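Local coordinates for peptidase M16 domain protein (Alicyclobacillus acidocaldarius subsp. acidocaldarius DSM 446, PDB 4XEA), which is a putative metallopeptidase of the M16 (insulinase-like) family, probably cleaving peptides with a metal ion, here nickel, bound at its metal site, at residues W12-L18 with I211-Q215; D186-S192 with F220-I226; V19-R25 with L196-F202; M34-R38 with V375-L379. All coordinates share one frame; numbering follows the deposited sequence.

Contact 1: residues W12-L18 with I211-Q215; sequences WRLQNGL and IEENQ
Trp12, from the end of strand 10-13, and Asn16, from within the turn that follows, each give a side-chain N-H to helix 204-216. The motif is a beta hairpin at the sheet edge, closed by a type I turn from Leu14 to Gly17. CG of Trp12 sits between its backbone N and carbonyl carbon (chi1 81°), which carries NE1 across to Glu212 OE1 at 2.8 Å. The oxygen lies near the indole edge, tilted from the ring plane; the bond is bent, its N-H coming from above the carboxylate plane. Between these links Leu14 spreads its methyls: CD1 rests on Gln215 CG at 3.6 Å and reaches Ile211 CG2, while CD2 lies against the carboxylate face that Trp12 NE1 approaches, 3.3 Å from Glu212 OE2. Asn16 is held at both ends of its amide. OD1 takes the backbone N of Leu18 in an Asx turn, fixing the amide's rotation and sending ND2 to the helix. Gln215, bent at chi2, turns its amide plane 76° from that of Asn16 and gives NE2 to Gln117 and Asn214 OD1. Its OE1 accepts from Asn16 ND2 at 2.8 Å, the donor standing above the carbonyl plane.

Contact 2: residues D186-S192 with F220-I226; sequences DTFYHPS and FKEPPAI
His190 NE2 gives its proton to the backbone oxygen of Lys221, 2.7 Å away and in the plane of the imidazole; NE2 itself stands above the carbonyl plane, off any lone pair. His190 ND1 accepts the N-H of Ser192 N at 3.1 Å and pairs with Ser192 OG at 2.8 Å. With CG anti to the backbone N (chi1 -169°), the imidazole reaches from the loop after helix 178-188 to the proline-rich linker before strand 227-229. Pro223 CA lies over one face, 3.7 Å from the centroid of the His190 ring, and Pro191 CD covers the opposite one. Pro191 CG sits over the Phe220 ring. Ile226 CD1 touches Phe188 CD2 at 3.8 Å, and a water joins Ser192 OG to Pro224 O. A leucine in place of His190 would probably leave Lys221 O without this donor and Ser192 N without its acceptor. Since NE2 donates and ND1 accepts from a backbone N-H, the geometry favours a neutral imidazole protonated on NE2.

Contact 3: residues V19-R25 with L196-F202; sequences VVTLMPR and LVIAGGF
Six backbone hydrogen bonds join Val19-Arg25 to Leu196-Phe202, with donors drawn alternately from the two segments. Val19 O takes Leu196 N, Leu196 O takes Thr21 N at 2.9 Å, Thr21 O takes Ile198 N, and Ile198 O takes Met23 N at 2.8 Å. Beyond these the ladder departs from its straight geometry: Gly200 N reaches Met23 O at 3.2 Å, tilted from the carbonyl plane. Gly200 O accepts twice, from Arg25 N at 2.7 Å and from Phe202 N, the two donors arriving from opposite faces of its plane; the second bond closes an inverse gamma turn centred on Gly201. The strands run parallel, 1° apart in direction, as interior neighbours in the mixed sheet of this M16 alpha/beta domain. On their outer sides Val20 and Leu22 bond to strand 10-13, and Val197 and Ala199 to strand 31-37. Thr21 OG1 is satisfied by Thr11 OG1, and Arg25 NH1 by Asn367 OD1 and the backbone O of Asp365. On the face toward helix 204-216, Leu22 and Ile198 lie side by side, CD2 to CD1 at 3.5 Å. Phe202, with CG between its backbone N and carbonyl carbon (chi1 65°), sets its edge against Leu22 CB and lies between Ile198 CG2 on one face and Pro24 CB on the other. Across the sheet, selenomethionine Met23 bends at chi3 to press CE tightly on Val197 CG1, 3.5 Å away.

Contact 4: residues M34-R38 with V375-L379; sequences MFATR and VTYFL
Arg38 NE donates to the backbone oxygen of Leu379 at 2.8 Å, on a lone pair in the carbonyl plane. The same guanidinium has Leu379 CD2 over one face, and Arg38 NH2 passes 3.7 Å from Phe378 CE2. A water, which sits over the centre of the Phe378 ring, continues the link, accepting from Arg38 NH2 at 2.9 Å and donating to Phe378 O. The arginine chain gets there by running out with CG anti to the backbone N (chi1 -167°) and then bending at chi3. Deeper in, Ala36 CB fits between Val375 CG1 at 3.6 Å and Leu379 CD1, and selenomethionine Met34 lays SE against Val375 CG2 at 3.9 Å, the side chains at about a right angle. Here helix 367-379 packs on one face of the mixed sheet of the alpha/beta domain, the axis of 375-379 running 28° from that of strand 34-37. A methionine in place of Arg38 would probably leave Leu379 O without its side-chain donor and the bridging water without its hold on the strand side. Farther out, Arg38 O is taken by Asn193 and Arg228, Val197 of the neighbouring strand touches Val375, and the Phe378 ring meets that of Trp374.

Three of the four contacts meet on the six-stranded mixed sheet. Contact 3 joins its strands 19-24 and 194-200, and contact 1 lies at the edge strand 10-13; contacts 1 and 3 are about 14 Å apart between centres. Contact 4 reaches strand 31-37; contacts 3 and 4 are about 13 Å apart between centres. Helices 204-216 and 367-379 pack on opposite faces, with Val20 and Leu196 turned to the first and Val197 to the second. Contact 2 lies beyond the end of the sheet, its centre about 14 Å from that of contact 1, where Asn16 touches Pro191 and Phe220. In sequence, the partners of residues 12-38 all come after residue 195, so the N-terminal strands are completed by much later parts of the chain.

Contact 1: residues W12-L18 with I211-Q215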
loop_
_atom_site.group_PDB
_atom_site.type_symbol
_atom_site.label_atom_id
_atom_site.label_comp_id
_atom_site.label_asym_id
_atom_site.label_seq_id
_atom_site.Cartn_x
_atom_site.Cartn_y
_atom_site.Cartn_z
ATOM N N TRP A 12 0.866 19.596 24.085
ATOM C CA TRP A 12 0.902 19.875 25.502
ATOM C C TRP A 12 0.909 18.566 26.294
ATOM O O TRP A 12 0.875 17.468 25.701
ATOM C CB TRP A 12 -0.242 20.828 25.921
ATOM C CG TRP A 12 -1.562 20.210 26.126
ATOM C CD1 TRP A 12 -2.190 20.002 27.326
ATOM C CD2 TRP A 12 -2.481 19.786 25.115
ATOM N NE1 TRP A 12 -3.441 19.466 27.123
ATOM C CE2 TRP A 12 -3.638 19.311 25.775
ATOM C CE3 TRP A 12 -2.444 19.761 23.710
ATOM C CZ2 TRP A 12 -4.741 18.806 25.076
ATOM C CZ3 TRP A 12 -3.536 19.263 23.029
ATOM C CH2 TRP A 12 -4.672 18.794 23.712
ATOM N N ARG A 13 1.069 18.679 27.607
ATOM C CA ARG A 13 1.167 17.523 28.503
ATOM C C ARG A 13 0.106 17.627 29.603
ATOM O O ARG A 13 0.005 18.660 30.258
ATOM C CB ARG A 13 2.570 17.424 29.126
ATOM C CG ARG A 13 2.777 16.159 29.967
ATOM C CD ARG A 13 4.139 16.093 30.696
ATOM N NE ARG A 13 5.279 16.375 29.798
ATOM C CZ ARG A 13 6.101 15.502 29.235
ATOM N NH1 ARG A 13 5.945 14.197 29.388
ATOM N NH2 ARG A 13 7.111 15.955 28.488
ATOM N N LEU A 14 -0.676 16.561 29.793
ATOM C CA LEU A 14 -1.760 16.583 30.784
ATOM C C LEU A 14 -1.226 16.403 32.193
ATOM O O LEU A 14 -0.077 16.010 32.392
ATOM C CB LEU A 14 -2.802 15.488 30.495
ATOM C CG LEU A 14 -3.362 15.400 29.049
ATOM C CD1 LEU A 14 -4.099 14.107 28.843
ATOM C CD2 LEU A 14 -4.252 16.554 28.741
ATOM N N GLN A 15 -2.101 16.632 33.162
ATOM C CA GLN A 15 -1.755 16.476 34.561
ATOM C C GLN A 15 -1.210 15.065 34.808
ATOM O O GLN A 15 -0.284 14.910 35.583
ATOM C CB GLN A 15 -2.984 16.804 35.447
ATOM C CG GLN A 15 -2.723 16.798 36.963
ATOM C CD GLN A 15 -2.644 15.383 37.568
ATOM O OE1 GLN A 15 -3.176 14.410 37.006
ATOM N NE2 GLN A 15 -1.984 15.272 38.722
ATOM N N ASN A 16 -1.729 14.046 34.109
ATOM C CA ASN A 16 -1.321 12.650 34.383
ATOM C C ASN A 16 -0.049 12.227 33.635
ATOM O O ASN A 16 0.373 11.074 33.688
ATOM C CB ASN A 16 -2.488 11.685 34.109
ATOM C CG ASN A 16 -2.893 11.648 32.638
ATOM O OD1 ASN A 16 -2.200 12.181 31.780
ATOM N ND2 ASN A 16 -4.009 11.000 32.346
ATOM N N GLY A 17 0.550 13.164 32.914
ATOM C CA GLY A 17 1.821 12.915 32.223
ATOM C C GLY A 17 1.686 12.596 30.743
ATOM O O GLY A 17 2.683 12.498 30.054
ATOM N N LEU A 18 0.463 12.411 30.237
ATOM C CA LEU A 18 0.277 12.107 28.823
ATOM C C LEU A 18 0.599 13.306 27.933
ATOM O O LEU A 18 0.053 14.394 28.115
ATOM C CB LEU A 18 -1.146 11.623 28.528
ATOM C CG LEU A 18 -1.546 11.364 27.076
ATOM C CD1 LEU A 18 -0.784 10.162 26.547
ATOM C CD2 LEU A 18 -3.075 11.135 26.957
ATOM N N ILE A 211 -10.418 15.308 25.633
ATOM C CA ILE A 211 -9.316 14.498 26.141
ATOM C C ILE A 211 -9.114 14.858 27.624
ATOM O O ILE A 211 -9.061 13.961 28.460
ATOM C CB ILE A 211 -7.990 14.690 25.334
ATOM C CG1 ILE A 211 -8.131 14.228 23.891
ATOM C CG2 ILE A 211 -6.822 13.899 25.966
ATOM C CD1 ILE A 211 -7.079 14.802 22.947
ATOM N N GLU A 212 -9.064 16.161 27.936
ATOM C CA GLU A 212 -8.842 16.637 29.323
ATOM C C GLU A 212 -9.950 16.127 30.234
ATOM O O GLU A 212 -9.694 15.652 31.326
ATOM C CB GLU A 212 -8.803 18.173 29.404
ATOM C CG GLU A 212 -7.697 18.878 28.601
ATOM C CD GLU A 212 -6.416 19.108 29.366
ATOM O OE1 GLU A 212 -5.570 19.872 28.852
ATOM O OE2 GLU A 212 -6.224 18.522 30.456
ATOM N N GLU A 213 -11.186 16.202 29.756
ATOM C CA GLU A 213 -12.335 15.746 30.546
ATOM C C GLU A 213 -12.313 14.242 30.772
ATOM O O GLU A 213 -12.575 13.776 31.873
ATOM C CB GLU A 213 -13.659 16.189 29.910
ATOM C CG GLU A 213 -13.949 17.646 30.145
ATOM C CD GLU A 213 -14.181 17.952 31.625
ATOM O OE1 GLU A 213 -13.190 18.174 32.366
ATOM O OE2 GLU A 213 -15.350 17.945 32.051
ATOM N N ASN A 214 -11.970 13.486 29.738
ATOM C CA ASN A 214 -11.878 12.039 29.853
ATOM C C ASN A 214 -10.825 11.617 30.876
ATOM O O ASN A 214 -11.077 10.737 31.699
ATOM C CB ASN A 214 -11.529 11.428 28.473
ATOM C CG ASN A 214 -11.498 9.914 28.490
ATOM O OD1 ASN A 214 -10.569 9.304 29.025
ATOM N ND2 ASN A 214 -12.504 9.296 27.871
ATOM N N GLN A 215 -9.635 12.224 30.794
ATOM C CA GLN A 215 -8.529 11.943 31.714
ATOM C C GLN A 215 -8.766 12.450 33.137
ATOM O O GLN A 215 -8.415 11.760 34.099
ATOM C CB GLN A 215 -7.229 12.545 31.171
ATOM C CG GLN A 215 -6.824 11.952 29.780
ATOM C CD GLN A 215 -6.587 10.463 29.852
ATOM O OE1 GLN A 215 -5.461 10.018 30.101
ATOM N NE2 GLN A 215 -7.639 9.680 29.675
#

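Contact 2: residues D186-S192 with F220-I226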
loop_
_atom_site.group_PDB
_atom_site.type_symbol
_atom_site.label_atom_id
_atom_site.label_comp_id
_atom_site.label_asym_id
_atom_site.label_seq_id
_atom_site.Cartn_x
_atom_site.Cartn_y
_atom_site.Cartn_z
ATOM N N ASP A 186 0.305 -2.605 34.062
ATOM C CA ASP A 186 0.323 -1.547 35.069
ATOM C C ASP A 186 1.600 -0.712 34.937
ATOM O O ASP A 186 1.555 0.500 35.101
ATOM C CB ASP A 186 0.146 -2.086 36.518
ATOM C CG ASP A 186 -1.296 -2.482 36.848
ATOM O OD1 ASP A 186 -2.289 -2.126 36.124
ATOM O OD2 ASP A 186 -1.446 -3.162 37.896
ATOM N N THR A 187 2.717 -1.339 34.581
ATOM C CA THR A 187 3.991 -0.638 34.500
ATOM C C THR A 187 4.077 0.263 33.265
ATOM O O THR A 187 4.558 1.397 33.366
ATOM C CB THR A 187 5.154 -1.625 34.476
ATOM O OG1 THR A 187 5.119 -2.427 35.662
ATOM C CG2 THR A 187 6.530 -0.917 34.372
ATOM N N PHE A 188 3.630 -0.243 32.114
ATOM C CA PHE A 188 3.923 0.396 30.832
ATOM C C PHE A 188 2.778 1.149 30.224
ATOM O O PHE A 188 2.993 1.946 29.334
ATOM C CB PHE A 188 4.447 -0.640 29.825
ATOM C CG PHE A 188 5.829 -1.141 30.144
ATOM C CD1 PHE A 188 6.009 -2.384 30.724
ATOM C CD2 PHE A 188 6.948 -0.361 29.880
ATOM C CE1 PHE A 188 7.286 -2.864 31.042
ATOM C CE2 PHE A 188 8.234 -0.834 30.154
ATOM C CZ PHE A 188 8.413 -2.092 30.732
ATOM N N TYR A 189 1.560 0.916 30.702
ATOM C CA TYR A 189 0.394 1.579 30.135
ATOM C C TYR A 189 -0.063 2.762 30.959
ATOM O O TYR A 189 -1.153 3.258 30.767
ATOM C CB TYR A 189 -0.730 0.581 29.929
ATOM C CG TYR A 189 -0.612 -0.163 28.625
ATOM C CD1 TYR A 189 0.344 -1.167 28.461
ATOM C CD2 TYR A 189 -1.458 0.137 27.547
ATOM C CE1 TYR A 189 0.476 -1.861 27.256
ATOM C CE2 TYR A 189 -1.350 -0.563 26.349
ATOM C CZ TYR A 189 -0.356 -1.550 26.202
ATOM O OH TYR A 189 -0.245 -2.271 25.037
ATOM N N HIS A 190 0.792 3.231 31.865
ATOM C CA HIS A 190 0.529 4.451 32.565
ATOM C C HIS A 190 0.614 5.625 31.590
ATOM O O HIS A 190 1.448 5.617 30.701
ATOM C CB HIS A 190 1.538 4.662 33.722
ATOM C CG HIS A 190 1.141 5.770 34.637
ATOM N ND1 HIS A 190 1.426 7.091 34.369
ATOM C CD2 HIS A 190 0.463 5.757 35.807
ATOM C CE1 HIS A 190 0.946 7.846 35.345
ATOM N NE2 HIS A 190 0.355 7.063 36.230
ATOM N N PRO A 191 -0.224 6.648 31.769
ATOM C CA PRO A 191 -0.217 7.725 30.773
ATOM C C PRO A 191 1.116 8.468 30.601
ATOM O O PRO A 191 1.376 9.009 29.510
ATOM C CB PRO A 191 -1.321 8.683 31.268
ATOM C CG PRO A 191 -1.767 8.145 32.625
ATOM C CD PRO A 191 -1.414 6.706 32.645
ATOM N N SER A 192 1.940 8.473 31.643
ATOM C CA SER A 192 3.253 9.084 31.633
ATOM C C SER A 192 4.198 8.334 30.695
ATOM O O SER A 192 5.236 8.887 30.313
ATOM C CB SER A 192 3.868 9.104 33.045
ATOM O OG SER A 192 4.027 7.785 33.536
ATOM N N PHE A 220 -5.462 7.890 38.258
ATOM C CA PHE A 220 -4.238 7.218 37.942
ATOM C C PHE A 220 -3.340 7.178 39.151
ATOM O O PHE A 220 -3.324 8.100 39.944
ATOM C CB PHE A 220 -3.559 7.924 36.787
ATOM C CG PHE A 220 -4.404 7.975 35.549
ATOM C CD1 PHE A 220 -4.382 6.926 34.640
ATOM C CD2 PHE A 220 -5.249 9.051 35.319
ATOM C CE1 PHE A 220 -5.170 6.967 33.504
ATOM C CE2 PHE A 220 -6.032 9.098 34.197
ATOM C CZ PHE A 220 -5.995 8.055 33.282
ATOM N N LYS A 221 -2.589 6.082 39.244
ATOM C CA LYS A 221 -1.500 5.944 40.189
ATOM C C LYS A 221 -0.370 6.919 39.889
ATOM O O LYS A 221 -0.345 7.584 38.837
ATOM C CB LYS A 221 -0.937 4.518 40.137
ATOM C CG LYS A 221 -1.832 3.460 40.813
ATOM C CD LYS A 221 -1.547 2.074 40.203
ATOM C CE LYS A 221 -2.430 0.975 40.802
ATOM N NZ LYS A 221 -2.471 -0.200 39.863
ATOM N N GLU A 222 0.549 7.004 40.848
ATOM C CA GLU A 222 1.818 7.673 40.635
ATOM C C GLU A 222 2.507 6.992 39.491
ATOM O O GLU A 222 2.393 5.771 39.333
ATOM C CB GLU A 222 2.721 7.610 41.881
ATOM C CG GLU A 222 2.161 8.404 43.067
ATOM C CD GLU A 222 1.597 9.753 42.627
ATOM O OE1 GLU A 222 2.316 10.514 41.926
ATOM O OE2 GLU A 222 0.421 10.038 42.948
ATOM N N PRO A 223 3.194 7.782 38.667
ATOM C CA PRO A 223 3.828 7.158 37.514
ATOM C C PRO A 223 4.878 6.129 37.960
ATOM O O PRO A 223 5.729 6.440 38.763
ATOM C CB PRO A 223 4.457 8.338 36.763
ATOM C CG PRO A 223 4.213 9.577 37.609
ATOM C CD PRO A 223 3.186 9.256 38.605
ATOM N N PRO A 224 4.781 4.891 37.487
ATOM C CA PRO A 224 5.913 3.969 37.647
ATOM C C PRO A 224 7.237 4.501 37.046
ATOM O O PRO A 224 7.254 5.118 35.978
ATOM C CB PRO A 224 5.467 2.719 36.887
ATOM C CG PRO A 224 3.968 2.874 36.746
ATOM C CD PRO A 224 3.733 4.326 36.624
ATOM N N ALA A 225 8.320 4.301 37.797
ATOM C CA ALA A 225 9.689 4.501 37.335
ATOM C C ALA A 225 10.109 3.183 36.663
ATOM O O ALA A 225 9.913 2.117 37.218
ATOM C CB ALA A 225 10.611 4.806 38.536
ATOM N N ILE A 226 10.723 3.262 35.486
ATOM C CA ILE A 226 11.125 2.087 34.746
ATOM C C ILE A 226 12.624 2.175 34.461
ATOM O O ILE A 226 13.051 3.157 33.881
ATOM C CB ILE A 226 10.348 2.031 33.440
ATOM C CG1 ILE A 226 8.819 1.966 33.702
ATOM C CG2 ILE A 226 10.874 0.844 32.537
ATOM C CD1 ILE A 226 7.982 2.232 32.443
HETATM O O HOH W 1 5.865 5.680 33.567
#

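Contact 3: residues V19-R25 with L196-F202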
loop_
_atom_site.group_PDB
_atom_site.type_symbol
_atom_site.label_atom_id
_atom_site.label_comp_id
_atom_site.label_asym_id
_atom_site.label_seq_id
_atom_site.Cartn_x
_atom_site.Cartn_y
_atom_site.Cartn_z
ATOM N N VAL A 19 1.420 13.076 26.916
ATOM C CA VAL A 19 1.701 14.108 25.908
ATOM C C VAL A 19 0.693 13.939 24.774
ATOM O O VAL A 19 0.470 12.836 24.304
ATOM C CB VAL A 19 3.178 14.006 25.411
ATOM C CG1 VAL A 19 3.427 14.842 24.146
ATOM C CG2 VAL A 19 4.162 14.444 26.538
ATOM N N VAL A 20 0.094 15.055 24.347
ATOM C CA VAL A 20 -0.878 15.084 23.294
ATOM C C VAL A 20 -0.384 16.039 22.224
ATOM O O VAL A 20 0.088 17.135 22.537
ATOM C CB VAL A 20 -2.278 15.569 23.750
ATOM C CG1 VAL A 20 -3.314 15.528 22.539
ATOM C CG2 VAL A 20 -2.813 14.740 24.931
ATOM N N THR A 21 -0.512 15.624 20.959
ATOM C CA THR A 21 -0.227 16.499 19.815
ATOM C C THR A 21 -1.391 16.430 18.847
ATOM O O THR A 21 -1.710 15.346 18.362
ATOM C CB THR A 21 1.065 16.084 19.094
ATOM O OG1 THR A 21 2.207 16.420 19.931
ATOM C CG2 THR A 21 1.184 16.809 17.748
ATOM N N LEU A 22 -2.027 17.576 18.586
ATOM C CA LEU A 22 -3.135 17.664 17.654
ATOM C C LEU A 22 -2.694 18.477 16.436
ATOM O O LEU A 22 -2.043 19.515 16.568
ATOM C CB LEU A 22 -4.362 18.325 18.294
ATOM C CG LEU A 22 -4.930 17.752 19.599
ATOM C CD1 LEU A 22 -6.099 18.642 20.138
ATOM C CD2 LEU A 22 -5.362 16.297 19.456
HETATM N N MSE A 23 -3.020 17.973 15.253
HETATM C CA MSE A 23 -2.731 18.651 13.989
HETATM C C MSE A 23 -4.015 18.816 13.157
HETATM O O MSE A 23 -4.250 18.069 12.202
HETATM C CB MSE A 23 -1.679 17.846 13.200
HETATM C CG MSE A 23 -0.282 17.924 13.798
HETATM SE SE MSE A 23 0.914 16.668 12.907
HETATM C CE MSE A 23 0.455 15.087 13.962
ATOM N N PRO A 24 -4.859 19.808 13.505
ATOM C CA PRO A 24 -6.100 19.993 12.759
ATOM C C PRO A 24 -5.862 20.454 11.312
ATOM O O PRO A 24 -5.052 21.333 11.075
ATOM C CB PRO A 24 -6.845 21.065 13.579
ATOM C CG PRO A 24 -5.782 21.772 14.368
ATOM C CD PRO A 24 -4.732 20.742 14.640
ATOM N N ARG A 25 -6.544 19.823 10.351
ATOM C CA ARG A 25 -6.423 20.136 8.917
ATOM C C ARG A 25 -7.851 20.157 8.406
ATOM O O ARG A 25 -8.382 19.121 8.022
ATOM C CB ARG A 25 -5.567 19.074 8.201
ATOM C CG ARG A 25 -4.216 18.802 8.888
ATOM C CD ARG A 25 -3.487 17.588 8.300
ATOM N NE ARG A 25 -3.053 17.851 6.929
ATOM C CZ ARG A 25 -2.806 16.931 5.995
ATOM N NH1 ARG A 25 -2.909 15.630 6.254
ATOM N NH2 ARG A 25 -2.448 17.329 4.778
ATOM N N LEU A 196 -0.427 10.519 22.622
ATOM C CA LEU A 196 -1.645 10.584 21.812
ATOM C C LEU A 196 -1.448 11.647 20.736
ATOM O O LEU A 196 -1.178 12.817 21.052
ATOM C CB LEU A 196 -2.857 10.957 22.680
ATOM C CG LEU A 196 -4.224 11.064 21.990
ATOM C CD1 LEU A 196 -4.625 9.699 21.350
ATOM C CD2 LEU A 196 -5.279 11.546 22.985
ATOM N N VAL A 197 -1.591 11.238 19.468
ATOM C CA VAL A 197 -1.326 12.123 18.319
ATOM C C VAL A 197 -2.489 11.972 17.339
ATOM O O VAL A 197 -2.919 10.864 17.053
ATOM C CB VAL A 197 0.024 11.822 17.660
ATOM C CG1 VAL A 197 0.322 12.781 16.546
ATOM C CG2 VAL A 197 1.186 11.901 18.729
ATOM N N ILE A 198 -3.014 13.107 16.882
ATOM C CA ILE A 198 -4.215 13.130 16.033
ATOM C C ILE A 198 -4.001 14.139 14.925
ATOM O O ILE A 198 -3.595 15.274 15.192
ATOM C CB ILE A 198 -5.454 13.537 16.823
ATOM C CG1 ILE A 198 -5.543 12.750 18.122
ATOM C CG2 ILE A 198 -6.769 13.319 15.988
ATOM C CD1 ILE A 198 -6.752 13.120 18.968
ATOM N N ALA A 199 -4.274 13.732 13.686
ATOM C CA ALA A 199 -4.212 14.638 12.537
ATOM C C ALA A 199 -5.437 14.465 11.643
ATOM O O ALA A 199 -5.963 13.355 11.465
ATOM C CB ALA A 199 -2.937 14.456 11.732
ATOM N N GLY A 200 -5.906 15.593 11.118
ATOM C CA GLY A 200 -6.965 15.578 10.118
ATOM C C GLY A 200 -8.094 16.556 10.377
ATOM O O GLY A 200 -7.906 17.595 11.042
ATOM N N GLY A 201 -9.270 16.220 9.844
ATOM C CA GLY A 201 -10.442 17.126 9.840
ATOM C C GLY A 201 -11.254 17.146 11.123
ATOM O O GLY A 201 -12.374 16.689 11.147
ATOM N N PHE A 202 -10.685 17.677 12.194
ATOM C CA PHE A 202 -11.386 17.775 13.492
ATOM C C PHE A 202 -11.164 19.147 14.108
ATOM O O PHE A 202 -10.223 19.849 13.740
ATOM C CB PHE A 202 -10.870 16.716 14.459
ATOM C CG PHE A 202 -9.401 16.910 14.849
ATOM C CD1 PHE A 202 -8.368 16.498 14.004
ATOM C CD2 PHE A 202 -9.067 17.537 16.043
ATOM C CE1 PHE A 202 -7.041 16.708 14.347
ATOM C CE2 PHE A 202 -7.728 17.734 16.403
ATOM C CZ PHE A 202 -6.714 17.315 15.553
#

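Contact 4: residues M34-R38 with V375-L379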
loop_
_atom_site.group_PDB
_atom_site.type_symbol
_atom_site.label_atom_id
_atom_site.label_comp_id
_atom_site.label_asym_id
_atom_site.label_seq_id
_atom_site.Cartn_x
_atom_site.Cartn_y
_atom_site.Cartn_z
HETATM N N MSE A 34 -3.705 8.147 16.964
HETATM C CA MSE A 34 -2.919 7.028 17.470
HETATM C C MSE A 34 -2.539 7.280 18.938
HETATM O O MSE A 34 -2.081 8.383 19.277
HETATM C CB MSE A 34 -1.658 6.836 16.615
HETATM C CG MSE A 34 -0.656 5.742 17.132
HETATM SE SE MSE A 34 0.841 5.340 15.929
HETATM C CE MSE A 34 -0.069 4.359 14.499
ATOM N N PHE A 35 -2.792 6.265 19.775
ATOM C CA PHE A 35 -2.444 6.246 21.190
ATOM C C PHE A 35 -1.403 5.118 21.363
ATOM O O PHE A 35 -1.723 3.958 21.118
ATOM C CB PHE A 35 -3.735 5.952 21.991
ATOM C CG PHE A 35 -3.641 6.161 23.490
ATOM C CD1 PHE A 35 -2.699 6.988 24.075
ATOM C CD2 PHE A 35 -4.602 5.581 24.308
ATOM C CE1 PHE A 35 -2.663 7.169 25.468
ATOM C CE2 PHE A 35 -4.587 5.775 25.701
ATOM C CZ PHE A 35 -3.606 6.559 26.268
ATOM N N ALA A 36 -0.162 5.456 21.716
ATOM C CA ALA A 36 0.927 4.471 21.766
ATOM C C ALA A 36 1.670 4.490 23.048
ATOM O O ALA A 36 1.741 5.542 23.713
ATOM C CB ALA A 36 1.895 4.676 20.615
ATOM N N THR A 37 2.262 3.334 23.371
ATOM C CA THR A 37 3.055 3.182 24.599
ATOM C C THR A 37 4.504 2.861 24.265
ATOM O O THR A 37 4.782 2.116 23.323
ATOM C CB THR A 37 2.484 2.096 25.537
ATOM O OG1 THR A 37 3.352 1.905 26.659
ATOM C CG2 THR A 37 2.332 0.800 24.780
ATOM N N ARG A 38 5.418 3.462 25.036
ATOM C CA ARG A 38 6.856 3.140 24.982
ATOM C C ARG A 38 7.140 1.782 25.670
ATOM O O ARG A 38 7.769 1.707 26.752
ATOM C CB ARG A 38 7.655 4.248 25.646
ATOM C CG ARG A 38 9.134 4.205 25.390
ATOM C CD ARG A 38 9.887 5.327 26.114
ATOM N NE ARG A 38 9.552 6.714 25.716
ATOM C CZ ARG A 38 8.697 7.533 26.341
ATOM N NH1 ARG A 38 7.971 7.122 27.380
ATOM N NH2 ARG A 38 8.545 8.784 25.889
ATOM N N VAL A 375 4.584 10.122 16.672
ATOM C CA VAL A 375 4.575 9.116 17.741
ATOM C C VAL A 375 5.922 8.428 17.905
ATOM O O VAL A 375 6.461 8.312 19.021
ATOM C CB VAL A 375 3.534 8.025 17.498
ATOM C CG1 VAL A 375 3.759 6.876 18.459
ATOM C CG2 VAL A 375 2.068 8.601 17.635
ATOM N N THR A 376 6.423 7.935 16.780
ATOM C CA THR A 376 7.626 7.122 16.766
ATOM C C THR A 376 8.859 7.876 17.233
ATOM O O THR A 376 9.591 7.383 18.082
ATOM C CB THR A 376 7.833 6.450 15.358
ATOM O OG1 THR A 376 6.779 5.494 15.181
ATOM C CG2 THR A 376 9.122 5.675 15.350
ATOM N N TYR A 377 9.107 9.053 16.685
ATOM C CA TYR A 377 10.261 9.844 17.111
ATOM C C TYR A 377 10.129 10.353 18.549
ATOM O O TYR A 377 11.109 10.402 19.292
ATOM C CB TYR A 377 10.519 11.000 16.134
ATOM C CG TYR A 377 11.097 10.531 14.785
ATOM C CD1 TYR A 377 12.206 9.674 14.764
ATOM C CD2 TYR A 377 10.566 10.933 13.557
ATOM C CE1 TYR A 377 12.759 9.238 13.607
ATOM C CE2 TYR A 377 11.160 10.500 12.334
ATOM C CZ TYR A 377 12.251 9.638 12.400
ATOM O OH TYR A 377 12.896 9.127 11.292
ATOM N N PHE A 378 8.921 10.757 18.943
ATOM C CA PHE A 378 8.695 11.153 20.346
ATOM C C PHE A 378 9.058 10.043 21.328
ATOM O O PHE A 378 9.862 10.237 22.251
ATOM C CB PHE A 378 7.246 11.629 20.576
ATOM C CG PHE A 378 6.962 11.889 22.023
ATOM C CD1 PHE A 378 7.314 13.088 22.596
ATOM C CD2 PHE A 378 6.419 10.882 22.806
ATOM C CE1 PHE A 378 7.095 13.313 23.969
ATOM C CE2 PHE A 378 6.228 11.064 24.172
ATOM C CZ PHE A 378 6.570 12.262 24.761
ATOM N N LEU A 379 8.531 8.851 21.108
ATOM C CA LEU A 379 8.740 7.751 22.023
ATOM C C LEU A 379 10.221 7.264 22.068
ATOM O O LEU A 379 10.698 6.816 23.115
ATOM C CB LEU A 379 7.802 6.593 21.726
ATOM C CG LEU A 379 6.294 6.815 21.987
ATOM C CD1 LEU A 379 5.500 5.557 21.598
ATOM C CD2 LEU A 379 6.021 7.185 23.476
HETATM O O HOH W 2 10.530 10.663 24.789
#